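Local coordinates for salicylic acid-binding protein 2 (Nicotiana tabacum, PDB 1XKL) that hydrolyses methyl salicylate to salicylic acid as part of the signalling that activates systemic acquired resistance in plants, at residues D57-L60 with P61-E64. Numbering follows the deposited sequence.
Sequences DYTL and PLME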
ATOM      1  N   ASP A  57      11.060  30.213  -9.148  1.00 21.99           N
ATOM      2  CA  ASP A  57       9.793  29.559  -8.791  1.00 21.13           C
ATOM      3  C   ASP A  57       9.822  29.148  -7.318  1.00 21.09           C
ATOM      4  O   ASP A  57       8.810  29.199  -6.626  1.00 21.51           O
ATOM      5  CB  ASP A  57       9.558  28.282  -9.611  1.00 19.86           C
ATOM      6  CG  ASP A  57       9.454  28.535 -11.107  1.00 22.79           C
ATOM      7  OD1 ASP A  57       9.095  29.659 -11.515  1.00 24.62           O
ATOM      8  OD2 ASP A  57       9.714  27.582 -11.873  1.00 21.97           O
ATOM      9  N   TYR A  58      10.990  28.707  -6.863  1.00 20.10           N
ATOM     10  CA  TYR A  58      11.187  28.266  -5.489  1.00 19.31           C
ATOM     11  C   TYR A  58      11.125  29.429  -4.498  1.00 18.64           C
ATOM     12  O   TYR A  58      10.650  29.270  -3.372  1.00 18.99           O
ATOM     13  CB  TYR A  58      12.536  27.543  -5.394  1.00 17.85           C
ATOM     14  CG  TYR A  58      12.948  27.075  -4.018  1.00 19.63           C
ATOM     15  CD1 TYR A  58      12.056  26.390  -3.185  1.00 15.93           C
ATOM     16  CD2 TYR A  58      14.255  27.277  -3.565  1.00 19.27           C
ATOM     17  CE1 TYR A  58      12.463  25.919  -1.933  1.00 16.88           C
ATOM     18  CE2 TYR A  58      14.671  26.813  -2.326  1.00 16.81           C
ATOM     19  CZ  TYR A  58      13.777  26.136  -1.513  1.00 17.80           C
ATOM     20  OH  TYR A  58      14.206  25.671  -0.285  1.00 17.42           O
ATOM     21  N   THR A  59      11.574  30.601  -4.938  1.00 18.12           N
ATOM     22  CA  THR A  59      11.617  31.805  -4.108  1.00 18.09           C
ATOM     23  C   THR A  59      10.343  32.646  -4.158  1.00 19.25           C
ATOM     24  O   THR A  59      10.215  33.641  -3.444  1.00 19.60           O
ATOM     25  CB  THR A  59      12.787  32.711  -4.545  1.00 18.36           C
ATOM     26  OG1 THR A  59      13.969  31.917  -4.698  1.00 16.06           O
ATOM     27  CG2 THR A  59      13.040  33.802  -3.508  1.00 15.24           C
ATOM     28  N   LEU A  60       9.405  32.247  -5.009  1.00 20.08           N
ATOM     29  CA  LEU A  60       8.156  32.972  -5.165  1.00 20.82           C
ATOM     30  C   LEU A  60       7.560  33.510  -3.858  1.00 19.62           C
ATOM     31  O   LEU A  60       7.248  34.695  -3.756  1.00 20.55           O
ATOM     32  CB  LEU A  60       7.142  32.075  -5.885  1.00 23.91           C
ATOM     33  CG  LEU A  60       5.984  32.767  -6.596  1.00 26.11           C
ATOM     34  CD1 LEU A  60       6.530  33.828  -7.548  1.00 27.62           C
ATOM     35  CD2 LEU A  60       5.165  31.730  -7.364  1.00 27.75           C
ATOM     36  N   PRO A  61       7.412  32.656  -2.834  1.00 19.27           N
ATOM     37  CA  PRO A  61       6.837  33.145  -1.571  1.00 19.47           C
ATOM     38  C   PRO A  61       7.573  34.362  -1.004  1.00 20.15           C
ATOM     39  O   PRO A  61       6.948  35.325  -0.550  1.00 21.77           O
ATOM     40  CB  PRO A  61       6.932  31.928  -0.652  1.00 19.14           C
ATOM     41  CG  PRO A  61       6.823  30.773  -1.616  1.00 19.93           C
ATOM     42  CD  PRO A  61       7.731  31.225  -2.738  1.00 18.23           C
ATOM     43  N   LEU A  62       8.901  34.324  -1.036  1.00 18.62           N
ATOM     44  CA  LEU A  62       9.693  35.433  -0.525  1.00 18.16           C
ATOM     45  C   LEU A  62       9.461  36.682  -1.367  1.00 19.98           C
ATOM     46  O   LEU A  62       9.324  37.786  -0.837  1.00 17.05           O
ATOM     47  CB  LEU A  62      11.182  35.071  -0.528  1.00 17.95           C
ATOM     48  CG  LEU A  62      12.149  36.167  -0.067  1.00 16.58           C
ATOM     49  CD1 LEU A  62      11.750  36.646   1.330  1.00 15.39           C
ATOM     50  CD2 LEU A  62      13.573  35.616  -0.055  1.00 14.09           C
HETATM   51  N   MSE A  63       9.405  36.513  -2.683  1.00 22.18           N
HETATM   52  CA  MSE A  63       9.186  37.662  -3.552  1.00 24.91           C
HETATM   53  C   MSE A  63       7.824  38.286  -3.249  1.00 24.61           C
HETATM   54  O   MSE A  63       7.694  39.508  -3.199  1.00 23.95           O
HETATM   55  CB  MSE A  63       9.264  37.243  -5.025  1.00 28.14           C
HETATM   56  CG  MSE A  63      10.566  36.553  -5.409  1.00 34.23           C
HETATM   57 SE   MSE A  63      12.144  37.598  -4.970  1.00 44.92          SE
HETATM   58  CE  MSE A  63      11.848  39.074  -6.174  1.00 38.22           C
ATOM     59  N   GLU A  64       6.815  37.445  -3.032  1.00 24.83           N
ATOM     60  CA  GLU A  64       5.466  37.933  -2.736  1.00 26.34           C
ATOM     61  C   GLU A  64       5.434  38.736  -1.440  1.00 26.26           C
ATOM     62  O   GLU A  64       4.729  39.739  -1.334  1.00 26.05           O
ATOM     63  CB  GLU A  64       4.493  36.756  -2.657  1.00 28.33           C
ATOM     64  CG  GLU A  64       4.303  36.052  -3.995  1.00 32.17           C
ATOM     65  CD  GLU A  64       3.563  34.730  -3.875  1.00 35.61           C
ATOM     66  OE1 GLU A  64       3.155  34.186  -4.924  1.00 37.87           O
ATOM     67  OE2 GLU A  64       3.391  34.237  -2.742  1.00 36.63           O
TER
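T59, L60, P61, L62, M63 and E64 follow one another along helix 55-67 and illustrate how a helix carries a proline in mid-course. P61 has no N-H, so the bond to D57 O that a regular helix would make here is absent. The helix is kinked where P61 N and L62 N make no bond four residues back; ring atom CD of P61, in place of the missing hydrogen, lies 3.6 Å from Y58 O. The same CD presses on CB of the preceding L60 at 3.3 Å, closer than usual for two carbons.

Regular backbone bonding returns just beyond the kink. M63 N donates to T59 O at 3.1 Å, in the carbonyl plane, and E64 N reaches L60 O almost head-on, with a C=O...N angle of 169°. T59 O also takes a weak, strongly bent bond from L62 N, so two donors share this one oxygen.

Among the side chains, T59 and L62 run side by side: T59 CG2 packs 3.7 Å from L62 CB and also meets its CD2. This methyl stands anti to the backbone N (OG1 at chi1 -47°), leaving the hydroxyl beside that nitrogen, bonded to L55 O and N86 ND2. In selenomethionine M63, chi1 and chi2 (-55°) place SE 4.2 Å from T59 CG2; the bend at chi3 sets only CE. Elsewhere E64 crosses L60 at a slant, OE1 lying 3.6 Å from L60 CG, while L60 also touches R47.

Y58 meets the ring of F182 and approaches the salicylate-binding A13. In this alpha/beta-hydrolase fold helix 55-67 links parallel strands 33-36 and 75-80, and T59, L62 and M63 pack on helix 83-93, which follows the catalytic S81.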